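PDB 2AP3: conserved hypothetical protein from Staphylococcus aureus subsp. aureus, which is of unknown function but belongs to a family of putative cell-wall binding lipoproteins and folds as an elongated, all-helical bundle. Local coordinates for residues K111-K125 / Y181-V195. Residues are numbered along the deposited sequence; the frame is centred on the assembly and turned at random.
Unlike the reference sequence in segment 181-195: Gln189 (reference Gly).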
loop_
_atom_site.group_PDB
_atom_site.type_symbol
_atom_site.label_atom_id
_atom_site.label_comp_id
_atom_site.label_asym_id
_atom_site.label_seq_id
_atom_site.Cartn_x
_atom_site.Cartn_y
_atom_site.Cartn_z
ATOM N N LYS A 111 21.567 13.461 -17.535
ATOM C CA LYS A 111 20.147 13.563 -17.223
ATOM C C LYS A 111 19.437 12.250 -17.499
ATOM O O LYS A 111 18.524 11.878 -16.756
ATOM C CB LYS A 111 19.509 14.718 -18.004
ATOM C CG LYS A 111 19.990 16.102 -17.579
ATOM C CD LYS A 111 19.536 16.486 -16.171
ATOM C CE LYS A 111 18.030 16.487 -16.034
ATOM N NZ LYS A 111 17.641 16.595 -14.590
ATOM N N ARG A 112 19.862 11.526 -18.529
ATOM C CA ARG A 112 19.262 10.235 -18.864
ATOM C C ARG A 112 19.464 9.191 -17.742
ATOM O O ARG A 112 18.570 8.373 -17.465
ATOM C CB ARG A 112 19.772 9.703 -20.194
ATOM C CG ARG A 112 18.952 8.504 -20.707
ATOM C CD ARG A 112 19.301 8.122 -22.125
ATOM N NE ARG A 112 20.691 7.696 -22.220
ATOM C CZ ARG A 112 21.678 8.434 -22.716
ATOM N NH1 ARG A 112 21.451 9.658 -23.192
ATOM N NH2 ARG A 112 22.903 7.933 -22.742
ATOM N N LYS A 113 20.622 9.231 -17.097
ATOM C CA LYS A 113 20.879 8.322 -15.966
ATOM C C LYS A 113 20.008 8.669 -14.765
ATOM O O LYS A 113 19.558 7.778 -14.043
ATOM C CB LYS A 113 22.365 8.284 -15.595
ATOM C CG LYS A 113 23.195 7.555 -16.620
ATOM C CD LYS A 113 24.375 6.879 -15.978
ATOM C CE LYS A 113 25.385 6.417 -17.026
ATOM N NZ LYS A 113 24.877 5.340 -17.925
ATOM N N GLU A 114 19.749 9.956 -14.551
ATOM C CA GLU A 114 18.869 10.353 -13.458
ATOM C C GLU A 114 17.470 9.765 -13.687
ATOM O O GLU A 114 16.800 9.328 -12.744
ATOM C CB GLU A 114 18.799 11.871 -13.339
ATOM C CG GLU A 114 20.119 12.511 -12.961
ATOM C CD GLU A 114 20.018 14.006 -12.789
ATOM O OE1 GLU A 114 19.272 14.663 -13.552
ATOM O OE2 GLU A 114 20.702 14.529 -11.888
ATOM N N VAL A 115 17.046 9.733 -14.949
ATOM C CA VAL A 115 15.725 9.201 -15.322
ATOM C C VAL A 115 15.639 7.696 -15.085
ATOM O O VAL A 115 14.655 7.214 -14.507
ATOM C CB VAL A 115 15.352 9.581 -16.780
ATOM C CG1 VAL A 115 14.123 8.792 -17.281
ATOM C CG2 VAL A 115 15.105 11.078 -16.874
ATOM N N LYS A 116 16.667 6.966 -15.513
ATOM C CA LYS A 116 16.738 5.532 -15.297
ATOM C C LYS A 116 16.687 5.226 -13.799
ATOM O O LYS A 116 16.081 4.240 -13.388
ATOM C CB LYS A 116 17.989 4.935 -15.948
ATOM C CG LYS A 116 17.922 4.945 -17.472
ATOM C CD LYS A 116 19.044 4.155 -18.126
ATOM C CE LYS A 116 18.846 4.111 -19.642
ATOM N NZ LYS A 116 20.012 3.532 -20.382
ATOM N N GLN A 117 17.287 6.105 -12.995
ATOM C CA GLN A 117 17.304 5.944 -11.542
ATOM C C GLN A 117 15.912 6.166 -10.942
ATOM O O GLN A 117 15.498 5.418 -10.054
ATOM C CB GLN A 117 18.363 6.863 -10.898
ATOM C CG GLN A 117 18.337 6.945 -9.367
ATOM C CD GLN A 117 18.619 5.623 -8.677
ATOM O OE1 GLN A 117 19.144 4.682 -9.283
ATOM N NE2 GLN A 117 18.289 5.551 -7.384
ATOM N N LEU A 118 15.195 7.179 -11.423
ATOM C CA LEU A 118 13.805 7.377 -11.003
ATOM C C LEU A 118 12.952 6.155 -11.352
ATOM O O LEU A 118 12.154 5.699 -10.516
ATOM C CB LEU A 118 13.214 8.652 -11.609
ATOM C CG LEU A 118 11.727 8.947 -11.348
ATOM C CD1 LEU A 118 11.371 8.987 -9.838
ATOM C CD2 LEU A 118 11.365 10.245 -12.020
ATOM N N ASP A 119 13.128 5.627 -12.566
ATOM C CA ASP A 119 12.440 4.397 -13.003
ATOM C C ASP A 119 12.746 3.202 -12.124
ATOM O O ASP A 119 11.884 2.365 -11.865
ATOM C CB ASP A 119 12.819 4.025 -14.437
ATOM C CG ASP A 119 11.951 4.688 -15.462
ATOM O OD1 ASP A 119 10.873 5.220 -15.107
ATOM O OD2 ASP A 119 12.368 4.681 -16.652
ATOM N N ASP A 120 13.991 3.106 -11.682
ATOM C CA ASP A 120 14.386 1.999 -10.832
ATOM C C ASP A 120 13.766 2.092 -9.450
ATOM O O ASP A 120 13.443 1.073 -8.862
ATOM C CB ASP A 120 15.909 1.910 -10.730
ATOM C CG ASP A 120 16.552 1.495 -12.035
ATOM O OD1 ASP A 120 15.884 0.855 -12.878
ATOM O OD2 ASP A 120 17.746 1.799 -12.217
ATOM N N VAL A 121 13.621 3.314 -8.945
ATOM C CA VAL A 121 13.005 3.540 -7.645
ATOM C C VAL A 121 11.505 3.294 -7.729
ATOM O O VAL A 121 10.927 2.737 -6.799
ATOM C CB VAL A 121 13.358 4.941 -7.063
ATOM C CG1 VAL A 121 12.679 5.193 -5.708
ATOM C CG2 VAL A 121 14.869 5.035 -6.891
ATOM N N LEU A 122 10.894 3.667 -8.855
ATOM C CA LEU A 122 9.484 3.350 -9.075
ATOM C C LEU A 122 9.277 1.835 -9.163
ATOM O O LEU A 122 8.318 1.305 -8.586
ATOM C CB LEU A 122 8.936 4.082 -10.311
ATOM C CG LEU A 122 8.689 5.580 -10.111
ATOM C CD1 LEU A 122 8.674 6.328 -11.450
ATOM C CD2 LEU A 122 7.387 5.851 -9.365
ATOM N N LYS A 123 10.185 1.131 -9.844
ATOM C CA LYS A 123 10.197 -0.339 -9.823
ATOM C C LYS A 123 10.285 -0.890 -8.390
ATOM O O LYS A 123 9.557 -1.810 -8.031
ATOM C CB LYS A 123 11.344 -0.903 -10.691
ATOM C CG LYS A 123 11.037 -0.834 -12.171
ATOM C CD LYS A 123 12.285 -0.746 -13.042
ATOM C CE LYS A 123 11.887 -0.427 -14.472
ATOM N NZ LYS A 123 13.037 -0.231 -15.402
ATOM N N GLU A 124 11.146 -0.298 -7.566
ATOM C CA GLU A 124 11.288 -0.740 -6.177
ATOM C C GLU A 124 9.985 -0.473 -5.397
ATOM O O GLU A 124 9.611 -1.263 -4.506
ATOM C CB GLU A 124 12.482 -0.057 -5.500
ATOM C CG GLU A 124 12.883 -0.701 -4.176
ATOM C CD GLU A 124 12.814 -2.229 -4.221
ATOM O OE1 GLU A 124 13.606 -2.852 -4.959
ATOM O OE2 GLU A 124 11.954 -2.811 -3.531
ATOM N N LYS A 125 9.297 0.624 -5.741
ATOM C CA LYS A 125 8.013 0.968 -5.105
ATOM C C LYS A 125 7.019 -0.172 -5.292
ATOM O O LYS A 125 6.403 -0.644 -4.329
ATOM C CB LYS A 125 7.420 2.265 -5.685
ATOM C CG LYS A 125 5.979 2.576 -5.193
ATOM C CD LYS A 125 5.305 3.709 -5.995
ATOM C CE LYS A 125 3.788 3.802 -5.726
ATOM N NZ LYS A 125 3.138 4.972 -6.414
ATOM N N TYR A 181 8.306 0.783 2.940
ATOM C CA TYR A 181 7.481 1.292 1.846
ATOM C C TYR A 181 7.373 2.813 1.928
ATOM O O TYR A 181 7.510 3.509 0.927
ATOM C CB TYR A 181 6.083 0.643 1.840
ATOM C CG TYR A 181 5.254 1.028 0.632
ATOM C CD1 TYR A 181 5.672 0.699 -0.652
ATOM C CD2 TYR A 181 4.038 1.700 0.780
ATOM C CE1 TYR A 181 4.927 1.050 -1.757
ATOM C CE2 TYR A 181 3.284 2.057 -0.321
ATOM C CZ TYR A 181 3.740 1.728 -1.583
ATOM O OH TYR A 181 2.993 2.071 -2.676
ATOM N N THR A 182 7.135 3.330 3.130
ATOM C CA THR A 182 7.068 4.781 3.324
ATOM C C THR A 182 8.394 5.428 2.922
ATOM O O THR A 182 8.403 6.483 2.257
ATOM C CB THR A 182 6.651 5.133 4.770
ATOM O OG1 THR A 182 5.356 4.577 5.038
ATOM C CG2 THR A 182 6.580 6.651 4.972
ATOM N N LYS A 183 9.505 4.782 3.286
ATOM C CA LYS A 183 10.827 5.211 2.824
ATOM C C LYS A 183 10.923 5.307 1.300
ATOM O O LYS A 183 11.480 6.280 0.779
ATOM C CB LYS A 183 11.942 4.302 3.355
ATOM C CG LYS A 183 12.409 4.623 4.765
ATOM C CD LYS A 183 13.835 4.128 4.946
ATOM C CE LYS A 183 14.330 4.286 6.377
ATOM N NZ LYS A 183 15.728 3.789 6.507
ATOM N N VAL A 184 10.386 4.318 0.580
ATOM C CA VAL A 184 10.534 4.304 -0.882
ATOM C C VAL A 184 9.662 5.380 -1.526
ATOM O O VAL A 184 10.046 5.968 -2.542
ATOM C CB VAL A 184 10.287 2.902 -1.525
ATOM C CG1 VAL A 184 8.816 2.525 -1.513
ATOM C CG2 VAL A 184 10.824 2.876 -2.960
ATOM N N LEU A 185 8.507 5.659 -0.924
ATOM C CA LEU A 185 7.637 6.703 -1.454
ATOM C C LEU A 185 8.366 8.038 -1.346
ATOM O O LEU A 185 8.255 8.889 -2.238
ATOM C CB LEU A 185 6.293 6.745 -0.736
ATOM C CG LEU A 185 5.374 5.518 -0.889
ATOM C CD1 LEU A 185 4.068 5.714 -0.099
ATOM C CD2 LEU A 185 5.111 5.230 -2.375
ATOM N N ASN A 186 9.130 8.199 -0.268
ATOM C CA ASN A 186 9.989 9.383 -0.111
ATOM C C ASN A 186 11.133 9.444 -1.114
ATOM O O ASN A 186 11.412 10.506 -1.679
ATOM C CB ASN A 186 10.510 9.496 1.321
ATOM C CG ASN A 186 9.401 9.788 2.312
ATOM O OD1 ASN A 186 8.359 10.340 1.947
ATOM N ND2 ASN A 186 9.615 9.423 3.568
ATOM N N LYS A 187 11.786 8.307 -1.343
ATOM C CA LYS A 187 12.874 8.240 -2.310
ATOM C C LYS A 187 12.371 8.565 -3.720
ATOM O O LYS A 187 13.102 9.175 -4.515
ATOM C CB LYS A 187 13.551 6.871 -2.274
ATOM C CG LYS A 187 14.903 6.814 -2.993
ATOM C CD LYS A 187 15.465 5.403 -2.973
ATOM C CE LYS A 187 16.849 5.352 -3.602
ATOM N NZ LYS A 187 17.537 4.074 -3.250
ATOM N N VAL A 188 11.133 8.170 -4.030
ATOM C CA VAL A 188 10.526 8.522 -5.321
ATOM C C VAL A 188 10.540 10.039 -5.519
ATOM O O VAL A 188 10.990 10.527 -6.561
ATOM C CB VAL A 188 9.102 7.914 -5.505
ATOM C CG1 VAL A 188 8.370 8.550 -6.699
ATOM C CG2 VAL A 188 9.208 6.420 -5.714
ATOM N N GLN A 189 10.085 10.785 -4.517
ATOM C CA GLN A 189 10.140 12.240 -4.615
ATOM C C GLN A 189 11.567 12.803 -4.713
ATOM O O GLN A 189 11.787 13.756 -5.461
ATOM C CB GLN A 189 9.338 12.932 -3.513
ATOM C CG GLN A 189 9.371 14.471 -3.591
ATOM C CD GLN A 189 9.002 15.020 -4.969
ATOM O OE1 GLN A 189 9.858 15.543 -5.686
ATOM N NE2 GLN A 189 7.726 14.909 -5.341
ATOM N N LYS A 190 12.525 12.234 -3.979
ATOM C CA LYS A 190 13.917 12.711 -4.087
ATOM C C LYS A 190 14.467 12.596 -5.517
ATOM O O LYS A 190 15.148 13.510 -6.002
ATOM C CB LYS A 190 14.858 12.033 -3.069
ATOM C CG LYS A 190 15.514 10.730 -3.542
ATOM C CD LYS A 190 16.739 10.364 -2.723
ATOM C CE LYS A 190 17.571 9.320 -3.454
ATOM N NZ LYS A 190 18.831 8.973 -2.731
ATOM N N GLU A 191 14.165 11.484 -6.186
ATOM C CA GLU A 191 14.653 11.264 -7.542
ATOM C C GLU A 191 13.973 12.206 -8.519
ATOM O O GLU A 191 14.593 12.652 -9.489
ATOM C CB GLU A 191 14.483 9.804 -7.976
ATOM C CG GLU A 191 15.202 8.785 -7.074
ATOM C CD GLU A 191 16.718 8.927 -7.054
ATOM O OE1 GLU A 191 17.369 8.167 -6.302
ATOM O OE2 GLU A 191 17.274 9.774 -7.789
ATOM N N LYS A 192 12.709 12.525 -8.244
ATOM C CA LYS A 192 11.956 13.487 -9.055
ATOM C C LYS A 192 12.571 14.877 -8.997
ATOM O O LYS A 192 12.650 15.560 -10.025
ATOM C CB LYS A 192 10.495 13.548 -8.617
ATOM C CG LYS A 192 9.655 12.402 -9.148
ATOM C CD LYS A 192 8.251 12.474 -8.577
ATOM C CE LYS A 192 7.400 11.320 -9.058
ATOM N NZ LYS A 192 6.014 11.371 -8.493
ATOM N N GLN A 193 12.994 15.292 -7.800
ATOM C CA GLN A 193 13.641 16.593 -7.592
ATOM C C GLN A 193 14.926 16.711 -8.416
ATOM O O GLN A 193 15.155 17.729 -9.077
ATOM C CB GLN A 193 13.950 16.814 -6.110
ATOM C CG GLN A 193 12.808 17.422 -5.288
ATOM C CD GLN A 193 13.259 17.810 -3.883
ATOM O OE1 GLN A 193 13.650 16.956 -3.089
ATOM N NE2 GLN A 193 13.206 19.105 -3.576
ATOM N N ASP A 194 15.746 15.656 -8.390
ATOM C CA ASP A 194 16.981 15.607 -9.194
ATOM C C ASP A 194 16.705 15.619 -10.691
ATOM O O ASP A 194 17.331 16.380 -11.434
ATOM C CB ASP A 194 17.812 14.368 -8.844
ATOM C CG ASP A 194 18.646 14.552 -7.590
ATOM O OD1 ASP A 194 18.387 15.497 -6.811
ATOM O OD2 ASP A 194 19.573 13.738 -7.385
ATOM N N VAL A 195 15.773 14.771 -11.126
ATOM C CA VAL A 195 15.417 14.646 -12.539
ATOM C C VAL A 195 14.895 15.983 -13.074
ATOM O O VAL A 195 15.226 16.396 -14.190
ATOM C CB VAL A 195 14.382 13.511 -12.763
ATOM C CG1 VAL A 195 13.750 13.610 -14.133
ATOM C CG2 VAL A 195 15.037 12.148 -12.589
HETATM O O HOH W 1 21.047 12.821 -9.483
HETATM O O HOH W 2 17.720 10.382 -10.342
#
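Glu191 reaches across to Gln117, Leu118 and Val121: its CB and CG meet Leu118 and Val121, and its carboxylate meets Gln117. CB lies 3.7 Å from Leu118 CD1, the two side chains lying alongside one another and pointing opposite ways. CG turns beside the backbone N (chi1 -59°) and rests 3.8 Å from Val121 CG2; a second bend at chi2 then swings the carboxylate over Gln117 CG. There OE1 accepts a nearly straight hydrogen bond of 3.0 Å from Gln117 NE2. The donor stands well above the carboxylate plane, although OE1 lies close to the plane of the amide. OE2 accepts a hydrogen bond from a water that also donates to Glu114 O. Glutamate suits this border position because its methylenes join the apolar layer while its carboxylate finds polar partners at the edge.

Deeper in, Leu118 is a knob in the hole formed by Val188, Glu191, Lys192 and Val195, and Val121 fills the next one, among Val184, Lys187, Val188 and Glu191. Branched at CB, Val121 splits its load: CG1 meets Val188 CG2 at 3.7 Å, while CG2 faces Lys187 CE and Glu191. At one end Lys125 runs its extended aliphatic chain past Tyr181 and Leu185 before its ammonium pairs with Glu32. At the other, Lys111 bends back so that NZ forms a salt bridge with Glu114 OE1 (2.7 Å); NZ also comes implausibly close to Val195 O, so that bond is doubtful. A lysine suits this place, where its charge would probably offset that of Glu114 near the C-terminal end of helix 157-195.

Helix 10-30 adds Tyr21 against Leu118 and Ile18 against Val195. The axes of the two segments come within 9.2 Å, their N-to-C directions 166° apart, and this knobs-into-holes packing is that of neighbouring antiparallel helices in a long coiled-coil-like bundle.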